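Local coordinates for protein glycosyl hydrolase (Aspergillus fumigatus, PDB 2X8R) that probably cleaves the beta-1,4 linkages between N-acetylmuramic acid and N-acetylglucosamine in bacterial peptidoglycan, as a secreted family 25 lysozyme, at residues T70-A75 with V123-H128; K22-Q27 with Y188-D193; A26-I31 with T202-L207. One frame throughout, in Å; residues are numbered along the deposited sequence.

Interaction 1 of 3, residues T70-A75 with V123-H128; sequences TGSTQA and VNEYHH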
loop_
_atom_site.group_PDB
_atom_site.type_symbol
_atom_site.label_atom_id
_atom_site.label_comp_id
_atom_site.label_asym_id
_atom_site.label_seq_id
_atom_site.Cartn_x
_atom_site.Cartn_y
_atom_site.Cartn_z
ATOM N N THR A 70 8.451 -10.656 -13.309
ATOM C CA THR A 70 9.360 -9.603 -12.854
ATOM C C THR A 70 8.566 -8.541 -12.135
ATOM O O THR A 70 7.339 -8.488 -12.275
ATOM C CB THR A 70 10.122 -8.937 -14.000
ATOM O OG1 THR A 70 9.210 -8.288 -14.898
ATOM C CG2 THR A 70 10.955 -9.971 -14.775
ATOM N N GLY A 71 9.274 -7.711 -11.369
ATOM C CA GLY A 71 8.647 -6.561 -10.658
ATOM C C GLY A 71 8.033 -5.560 -11.641
ATOM O O GLY A 71 6.910 -5.054 -11.421
ATOM N N SER A 72 8.723 -5.323 -12.750
ATOM C CA SER A 72 8.234 -4.385 -13.761
ATOM C C SER A 72 6.924 -4.861 -14.394
ATOM O O SER A 72 5.984 -4.068 -14.602
ATOM C CB SER A 72 9.319 -4.258 -14.852
ATOM O OG SER A 72 8.749 -3.617 -15.995
ATOM N N THR A 73 6.829 -6.168 -14.687
ATOM C CA THR A 73 5.558 -6.687 -15.248
ATOM C C THR A 73 4.353 -6.374 -14.344
ATOM O O THR A 73 3.287 -5.896 -14.826
ATOM C CB THR A 73 5.649 -8.171 -15.491
ATOM O OG1 THR A 73 6.617 -8.381 -16.533
ATOM C CG2 THR A 73 4.268 -8.750 -15.927
ATOM N N GLN A 74 4.524 -6.651 -13.052
ATOM C CA GLN A 74 3.454 -6.437 -12.094
ATOM C C GLN A 74 3.134 -4.958 -11.893
ATOM O O GLN A 74 1.944 -4.613 -11.773
ATOM C CB GLN A 74 3.718 -7.176 -10.793
ATOM C CG GLN A 74 3.321 -8.639 -11.045
ATOM C CD GLN A 74 3.543 -9.544 -9.872
ATOM O OE1 GLN A 74 3.094 -9.269 -8.774
ATOM N NE2 GLN A 74 4.204 -10.682 -10.121
ATOM N N ALA A 75 4.162 -4.104 -11.862
ATOM C CA ALA A 75 3.957 -2.658 -11.880
ATOM C C ALA A 75 3.103 -2.207 -13.077
ATOM O O ALA A 75 2.180 -1.404 -12.906
ATOM C CB ALA A 75 5.275 -1.896 -11.832
ATOM N N VAL A 123 9.276 -0.884 -8.029
ATOM C CA VAL A 123 9.185 0.515 -7.631
ATOM C C VAL A 123 9.781 1.448 -8.676
ATOM O O VAL A 123 9.249 2.535 -8.933
ATOM C CB VAL A 123 9.717 0.802 -6.178
ATOM C CG1 VAL A 123 9.115 -0.174 -5.187
ATOM C CG2 VAL A 123 11.252 0.763 -6.119
ATOM N N ASN A 124 10.837 1.001 -9.343
ATOM C CA ASN A 124 11.391 1.845 -10.408
ATOM C C ASN A 124 10.430 2.002 -11.579
ATOM O O ASN A 124 10.313 3.093 -12.132
ATOM C CB ASN A 124 12.709 1.256 -10.872
ATOM C CG ASN A 124 13.795 1.435 -9.840
ATOM O OD1 ASN A 124 13.666 2.245 -8.921
ATOM N ND2 ASN A 124 14.875 0.696 -9.986
ATOM N N GLU A 125 9.781 0.907 -11.990
ATOM C CA GLU A 125 8.778 0.991 -13.056
ATOM C C GLU A 125 7.656 1.948 -12.663
ATOM O O GLU A 125 7.189 2.768 -13.492
ATOM C CB GLU A 125 8.242 -0.390 -13.486
ATOM C CG GLU A 125 7.158 -0.316 -14.591
ATOM C CD GLU A 125 7.671 0.187 -15.957
ATOM O OE1 GLU A 125 8.867 0.089 -16.265
ATOM O OE2 GLU A 125 6.850 0.674 -16.736
ATOM N N TYR A 126 7.217 1.847 -11.400
ATOM C CA TYR A 126 6.123 2.665 -10.919
ATOM C C TYR A 126 6.516 4.148 -11.007
ATOM O O TYR A 126 5.757 4.983 -11.484
ATOM C CB TYR A 126 5.663 2.276 -9.505
ATOM C CG TYR A 126 4.371 2.955 -9.168
ATOM C CD1 TYR A 126 3.117 2.355 -9.445
ATOM C CD2 TYR A 126 4.389 4.234 -8.624
ATOM C CE1 TYR A 126 1.911 3.042 -9.156
ATOM C CE2 TYR A 126 3.184 4.921 -8.352
ATOM C CZ TYR A 126 1.970 4.304 -8.624
ATOM O OH TYR A 126 0.793 4.966 -8.404
ATOM N N HIS A 127 7.741 4.440 -10.586
ATOM C CA HIS A 127 8.242 5.815 -10.589
ATOM C C HIS A 127 8.427 6.331 -12.018
ATOM O O HIS A 127 8.123 7.492 -12.302
ATOM C CB HIS A 127 9.521 5.904 -9.739
ATOM C CG HIS A 127 10.183 7.250 -9.788
ATOM N ND1 HIS A 127 9.797 8.291 -8.974
ATOM C CD2 HIS A 127 11.141 7.745 -10.606
ATOM C CE1 HIS A 127 10.515 9.366 -9.256
ATOM N NE2 HIS A 127 11.331 9.063 -10.248
ATOM N N HIS A 128 8.888 5.439 -12.906
ATOM C CA HIS A 128 9.101 5.799 -14.324
ATOM C C HIS A 128 7.782 6.248 -14.939
ATOM O O HIS A 128 7.728 7.257 -15.665
ATOM C CB HIS A 128 9.680 4.594 -15.107
ATOM C CG HIS A 128 10.072 4.907 -16.518
ATOM N ND1 HIS A 128 11.357 5.265 -16.892
ATOM C CD2 HIS A 128 9.330 4.936 -17.659
ATOM C CE1 HIS A 128 11.390 5.485 -18.199
ATOM N NE2 HIS A 128 10.173 5.303 -18.683
#

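Interaction 2 of 3, residues K22-Q27 with Y188-D193; sequences KKDGAQ and YKHGGD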
loop_
_atom_site.group_PDB
_atom_site.type_symbol
_atom_site.label_atom_id
_atom_site.label_comp_id
_atom_site.label_asym_id
_atom_site.label_seq_id
_atom_site.Cartn_x
_atom_site.Cartn_y
_atom_site.Cartn_z
ATOM N N LYS A 22 -16.059 8.483 6.505
ATOM C CA LYS A 22 -15.621 9.887 6.480
ATOM C C LYS A 22 -16.197 10.655 7.704
ATOM O O LYS A 22 -15.492 11.414 8.363
ATOM C CB LYS A 22 -16.006 10.557 5.134
ATOM C CG LYS A 22 -15.525 12.052 4.980
ATOM C CD LYS A 22 -14.340 12.173 4.053
ATOM C CE LYS A 22 -13.949 13.596 3.683
ATOM N NZ LYS A 22 -13.842 14.446 4.861
ATOM N N LYS A 23 -17.451 10.391 8.029
ATOM C CA LYS A 23 -18.097 11.077 9.164
ATOM C C LYS A 23 -17.346 10.713 10.441
ATOM O O LYS A 23 -17.246 11.512 11.371
ATOM C CB LYS A 23 -19.573 10.684 9.240
ATOM C CG LYS A 23 -20.424 11.393 10.319
ATOM C CD LYS A 23 -20.180 12.927 10.397
ATOM C CE LYS A 23 -21.205 13.761 9.612
ATOM N NZ LYS A 23 -22.472 13.897 10.414
ATOM N N ASP A 24 -16.845 9.480 10.482
ATOM C CA ASP A 24 -16.151 8.948 11.643
ATOM C C ASP A 24 -14.648 9.275 11.668
ATOM O O ASP A 24 -13.942 8.829 12.565
ATOM C CB ASP A 24 -16.404 7.443 11.714
ATOM C CG ASP A 24 -16.324 6.879 13.149
ATOM O OD1 ASP A 24 -16.399 7.638 14.168
ATOM O OD2 ASP A 24 -16.191 5.643 13.233
ATOM N N GLY A 25 -14.184 10.109 10.731
ATOM C CA GLY A 25 -12.827 10.662 10.788
ATOM C C GLY A 25 -11.863 10.093 9.750
ATOM O O GLY A 25 -10.723 10.537 9.672
ATOM N N ALA A 26 -12.319 9.120 8.965
ATOM C CA ALA A 26 -11.437 8.517 7.935
ATOM C C ALA A 26 -11.257 9.553 6.822
ATOM O O ALA A 26 -12.253 10.158 6.345
ATOM C CB ALA A 26 -12.046 7.209 7.379
ATOM N N GLN A 27 -10.020 9.743 6.385
ATOM C CA GLN A 27 -9.763 10.755 5.358
ATOM C C GLN A 27 -9.162 10.164 4.119
ATOM O O GLN A 27 -9.076 10.842 3.087
ATOM C CB GLN A 27 -8.850 11.844 5.914
ATOM C CG GLN A 27 -9.394 12.520 7.176
ATOM C CD GLN A 27 -10.630 13.341 6.911
ATOM O OE1 GLN A 27 -11.452 13.550 7.819
ATOM N NE2 GLN A 27 -10.788 13.800 5.690
ATOM N N TYR A 188 -11.169 -2.884 11.231
ATOM C CA TYR A 188 -11.704 -1.527 11.240
ATOM C C TYR A 188 -13.222 -1.548 11.116
ATOM O O TYR A 188 -13.775 -2.280 10.302
ATOM C CB TYR A 188 -11.078 -0.726 10.110
ATOM C CG TYR A 188 -11.454 0.738 10.107
ATOM C CD1 TYR A 188 -11.285 1.525 11.247
ATOM C CD2 TYR A 188 -11.942 1.330 8.956
ATOM C CE1 TYR A 188 -11.616 2.883 11.221
ATOM C CE2 TYR A 188 -12.277 2.684 8.917
ATOM C CZ TYR A 188 -12.095 3.452 10.061
ATOM O OH TYR A 188 -12.431 4.793 10.059
ATOM N N LYS A 189 -13.893 -0.753 11.955
ATOM C CA LYS A 189 -15.342 -0.687 11.977
ATOM C C LYS A 189 -15.973 -0.545 10.591
ATOM O O LYS A 189 -16.985 -1.191 10.292
ATOM C CB LYS A 189 -15.843 0.434 12.930
ATOM C CG LYS A 189 -17.343 0.631 12.870
ATOM C CD LYS A 189 -17.879 1.600 13.913
ATOM C CE LYS A 189 -19.391 1.475 14.118
ATOM N NZ LYS A 189 -20.270 1.610 12.911
ATOM N N HIS A 190 -15.393 0.299 9.740
ATOM C CA HIS A 190 -16.028 0.594 8.456
ATOM C C HIS A 190 -15.590 -0.331 7.339
ATOM O O HIS A 190 -16.005 -0.172 6.200
ATOM C CB HIS A 190 -15.857 2.055 8.119
ATOM C CG HIS A 190 -16.513 2.929 9.128
ATOM N ND1 HIS A 190 -15.810 3.626 10.086
ATOM C CD2 HIS A 190 -17.822 3.125 9.402
ATOM C CE1 HIS A 190 -16.660 4.275 10.864
ATOM N NE2 HIS A 190 -17.886 3.980 10.472
ATOM N N GLY A 191 -14.819 -1.336 7.708
ATOM C CA GLY A 191 -14.407 -2.374 6.759
ATOM C C GLY A 191 -12.891 -2.455 6.634
ATOM O O GLY A 191 -12.187 -1.453 6.753
ATOM N N GLY A 192 -12.393 -3.658 6.380
ATOM C CA GLY A 192 -10.967 -3.852 6.118
ATOM C C GLY A 192 -10.042 -3.579 7.315
ATOM O O GLY A 192 -10.366 -3.898 8.477
ATOM N N ASP A 193 -8.892 -2.972 7.032
ATOM C CA ASP A 193 -7.851 -2.736 8.027
ATOM C C ASP A 193 -7.825 -1.255 8.417
ATOM O O ASP A 193 -8.118 -0.393 7.587
ATOM C CB ASP A 193 -6.486 -3.110 7.448
ATOM C CG ASP A 193 -6.442 -4.529 6.897
ATOM O OD1 ASP A 193 -6.611 -5.507 7.668
ATOM O OD2 ASP A 193 -6.144 -4.666 5.703
HETATM O O HOH W 1 -12.552 5.939 12.331
#

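Interaction 3 of 3, residues A26-I31 with T202-L207; sequences AQFVMI and TQLRKL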
loop_
_atom_site.group_PDB
_atom_site.type_symbol
_atom_site.label_atom_id
_atom_site.label_comp_id
_atom_site.label_asym_id
_atom_site.label_seq_id
_atom_site.Cartn_x
_atom_site.Cartn_y
_atom_site.Cartn_z
ATOM N N ALA A 26 -12.319 9.120 8.965
ATOM C CA ALA A 26 -11.437 8.517 7.935
ATOM C C ALA A 26 -11.257 9.553 6.822
ATOM O O ALA A 26 -12.253 10.158 6.345
ATOM C CB ALA A 26 -12.046 7.209 7.379
ATOM N N GLN A 27 -10.020 9.743 6.385
ATOM C CA GLN A 27 -9.763 10.755 5.358
ATOM C C GLN A 27 -9.162 10.164 4.119
ATOM O O GLN A 27 -9.076 10.842 3.087
ATOM C CB GLN A 27 -8.850 11.844 5.914
ATOM C CG GLN A 27 -9.394 12.520 7.176
ATOM C CD GLN A 27 -10.630 13.341 6.911
ATOM O OE1 GLN A 27 -11.452 13.550 7.819
ATOM N NE2 GLN A 27 -10.788 13.800 5.690
ATOM N N PHE A 28 -8.707 8.922 4.227
ATOM C CA PHE A 28 -8.099 8.278 3.067
ATOM C C PHE A 28 -8.323 6.798 3.098
ATOM O O PHE A 28 -8.541 6.186 4.158
ATOM C CB PHE A 28 -6.569 8.538 3.006
ATOM C CG PHE A 28 -5.769 7.880 4.137
ATOM C CD1 PHE A 28 -5.156 6.636 3.934
ATOM C CD2 PHE A 28 -5.597 8.525 5.363
ATOM C CE1 PHE A 28 -4.406 6.042 4.969
ATOM C CE2 PHE A 28 -4.862 7.940 6.412
ATOM C CZ PHE A 28 -4.257 6.685 6.201
ATOM N N VAL A 29 -8.217 6.211 1.926
ATOM C CA VAL A 29 -8.364 4.748 1.825
ATOM C C VAL A 29 -7.511 4.194 0.677
ATOM O O VAL A 29 -7.457 4.787 -0.404
ATOM C CB VAL A 29 -9.862 4.378 1.597
ATOM C CG1 VAL A 29 -10.409 4.991 0.301
ATOM C CG2 VAL A 29 -10.102 2.867 1.638
ATOM N N MET A 30 -6.864 3.056 0.940
ATOM C CA MET A 30 -6.134 2.301 -0.082
ATOM C C MET A 30 -6.974 1.105 -0.462
ATOM O O MET A 30 -7.586 0.465 0.398
ATOM C CB MET A 30 -4.763 1.847 0.424
ATOM C CG MET A 30 -3.801 2.994 0.654
ATOM S SD MET A 30 -3.801 3.640 2.312
ATOM C CE MET A 30 -3.055 2.259 3.184
ATOM N N ILE A 31 -7.043 0.840 -1.760
ATOM C CA ILE A 31 -8.053 -0.111 -2.296
ATOM C C ILE A 31 -7.379 -1.131 -3.187
ATOM O O ILE A 31 -6.700 -0.737 -4.120
ATOM C CB ILE A 31 -9.157 0.616 -3.125
ATOM C CG1 ILE A 31 -9.840 1.704 -2.263
ATOM C CG2 ILE A 31 -10.195 -0.438 -3.631
ATOM C CD1 ILE A 31 -10.620 2.733 -3.138
ATOM N N THR A 202 -2.384 18.438 6.428
ATOM C CA THR A 202 -1.575 19.170 5.449
ATOM C C THR A 202 -0.459 18.274 4.882
ATOM O O THR A 202 -0.186 18.350 3.667
ATOM C CB THR A 202 -1.001 20.528 5.960
ATOM O OG1 THR A 202 -0.343 20.309 7.180
ATOM C CG2 THR A 202 -2.114 21.544 6.170
ATOM N N GLN A 203 0.168 17.457 5.732
ATOM C CA GLN A 203 1.217 16.550 5.262
ATOM C C GLN A 203 0.658 15.380 4.484
ATOM O O GLN A 203 1.321 14.868 3.566
ATOM C CB GLN A 203 2.083 16.061 6.426
ATOM C CG GLN A 203 2.989 17.178 6.964
ATOM C CD GLN A 203 3.906 17.762 5.885
ATOM O OE1 GLN A 203 4.779 17.074 5.341
ATOM N NE2 GLN A 203 3.701 19.029 5.560
ATOM N N LEU A 204 -0.532 14.920 4.859
ATOM C CA LEU A 204 -1.199 13.909 4.033
ATOM C C LEU A 204 -1.468 14.438 2.611
ATOM O O LEU A 204 -1.184 13.732 1.601
ATOM C CB LEU A 204 -2.488 13.396 4.698
ATOM C CG LEU A 204 -3.399 12.450 3.908
ATOM C CD1 LEU A 204 -2.601 11.215 3.539
ATOM C CD2 LEU A 204 -4.588 12.092 4.801
ATOM N N ARG A 205 -2.017 15.654 2.498
ATOM C CA ARG A 205 -2.206 16.229 1.141
ATOM C C ARG A 205 -0.878 16.341 0.339
ATOM O O ARG A 205 -0.903 16.263 -0.891
ATOM C CB ARG A 205 -2.915 17.589 1.229
ATOM C CG ARG A 205 -4.344 17.418 1.731
ATOM C CD ARG A 205 -5.277 18.621 1.418
ATOM N NE ARG A 205 -6.547 18.521 2.141
ATOM C CZ ARG A 205 -7.589 17.768 1.783
ATOM N NH1 ARG A 205 -7.560 17.011 0.683
ATOM N NH2 ARG A 205 -8.687 17.770 2.532
ATOM N N LYS A 206 0.249 16.541 1.029
ATOM C CA LYS A 206 1.557 16.566 0.363
ATOM C C LYS A 206 1.960 15.167 -0.095
ATOM O O LYS A 206 2.581 15.007 -1.149
ATOM C CB LYS A 206 2.645 17.115 1.281
ATOM C CG LYS A 206 2.627 18.615 1.532
ATOM C CD LYS A 206 3.994 18.994 2.161
ATOM C CE LYS A 206 4.018 20.366 2.808
ATOM N NZ LYS A 206 3.211 21.341 2.020
ATOM N N LEU A 207 1.625 14.148 0.695
ATOM C CA LEU A 207 1.857 12.764 0.219
ATOM C C LEU A 207 1.061 12.569 -1.081
ATOM O O LEU A 207 1.573 11.969 -2.016
ATOM C CB LEU A 207 1.405 11.738 1.274
ATOM C CG LEU A 207 1.454 10.247 0.868
ATOM C CD1 LEU A 207 2.905 9.763 0.532
ATOM C CD2 LEU A 207 0.737 9.413 1.935
#

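Interaction 1 of 3, residues T70-A75 with V123-H128
Ser72 lies level with Glu125, and Ala75 with Tyr126, where the start of helix 71-79 lies against helix 112-130, the axes of the two short segments passing 8.2 Å apart at a crossing angle of -42°. The CA atoms come within 5.4 Å for Ser72 and Glu125, a close approach allowed by small residues on the first helix. Ala75 directs its methyl group at the partner helix, and this single carbon settles against the aliphatic root of Glu125: Ala75 CB is 3.7 Å from Glu125 CB and equally near its CG. The same methyl reaches the backbone of the next residue, with Ala75 CB 4.2 Å from Tyr126 N. In Glu125, CG anti to the backbone N (chi1 179°) lays the CB and CG methylenes against Ala75 and Ser72, and the bend at chi2 (67°) then turns the carboxylate to the Ser72 hydroxyl side. Glu125 CB also sits 4.0 Å from Ser72 CA, while Ser72 OG lies alongside the bent chain, 3.9 Å from Glu125 CG. At the polar end Ser72 OG and Glu125 OE1 are 3.7 Å apart, too long for a hydrogen bond, so the two groups are neighbours rather than partners. Tyr126 contributes mainly through its backbone here; its ring runs on to Leu79, further along helix 71-79, and its hydroxyl is hydrogen-bonded to Gly83 O and Gly94 N. Phe122, one turn before Tyr126, touches both Ala75 and Gln74 and adds an aromatic side chain to the same helix pair. The two helices are therefore joined by van der Waals contact of a methyl with the aliphatic part of an acidic side chain, and the carboxylate adds proximity to a hydroxyl but no direct bond.

Interaction 2 of 3, residues K22-Q27 with Y188-D193
Tyr188 reaches across to Ala26 with the end of its ring, and the path of its side chain gives the contact its form. CB starts off to one side of the partner segment, but with CG anti to the backbone N (chi1 -174°) the ring is carried outward until the hydroxyl arrives beside the other segment. Along the way, one ring face receives the backbone N of His190, 3.7 Å above the plane and offset toward the rim. At the ring edge, Gly191 O lies in plane, 3.6 Å from Tyr188 CD2. Further out, Tyr188 CE2 is in the plane of the His190 imidazole, at its edge. At the tip, Tyr188 OH touches the methyl of Ala26, 3.6 Å from its CB. A water molecule in the ring plane lies 2.5 Å from Tyr188 OH, shorter than usual, so that leg is less certain; the water donates to Asp24 O at 3.2 Å and probably links the turn to the helix end. Asp24 and the His190 ring are neighbours whose modelled spacing is doubtful. The receiving side is the end of helix 18-23, closed by a Schellman motif in which Gly25 N bonds to Lys22 O and Ala26 N to Ala21 O. The turn Tyr188-Gly191, type I and lying between strands 181-185 and 193-198, thus rests on this helix end: His190 touches Ala20 and Ala21, while Tyr188 meets Phe7 of strand 3-9, against which Ala26 also packs.

Interaction 3 of 3, residues A26-I31 with T202-L207
Phe28 and Leu204 make the apolar part of this contact, a strand side chain meeting a helix side chain. Leu204 CD2 comes at a slant to Phe28 CD2, 3.7 Å away. Phe28 CG stands between its backbone N and carbonyl carbon (chi1 67°), from where the ring runs past this methyl and meets it at CD2. Leu204 points from helix 201-209 toward the strand, with CG anti to the backbone N (chi1 173°), and this extension spans backbones whose nearest CA atoms, those of Phe28 and Leu204, are 9.0 Å apart. A looser van der Waals contact comes from the residue before: Gln27 CB is 4.4 Å from Leu204 CD2, so two consecutive strand residues approach the same methyl. Backbone hydrogen bonding remains within each element's own framework, the helix through bonds such as Lys206 N to Thr202 O, the strand through strands 3-9 and 57-63. Leu204 also touches Val4, Leu92 and Phe197, and Phe28 shares the last two. With Val4 and Phe28 near the starts of parallel strands, this is consistent with the C-terminal helix packing at the N-terminal end of the TIM-barrel-like fold of family 25, remote from the strand C-terminal ends where such barrels usually carry the active site.

Overall arrangement
Interactions 2 and 3 share strand 26-35: Ala26 meets the 188-193 turn, while Gln27 and Phe28 meet the C-terminal helix, so neighbouring residues of one segment serve both contacts, whose centres are 13 Å apart. Interaction 3 is buried and wholly apolar, whereas interaction 2 lies at the surface and mixes a methyl contact with a probable water bridge. Interaction 1 is partly buried and separate, about 30 Å from interaction 2 between centres and on the opposite side of the chain's centre; it joins two helices, with an aliphatic interior and a polar rim. The three pair helix with helix, a turn with a helix end, and strand with helix.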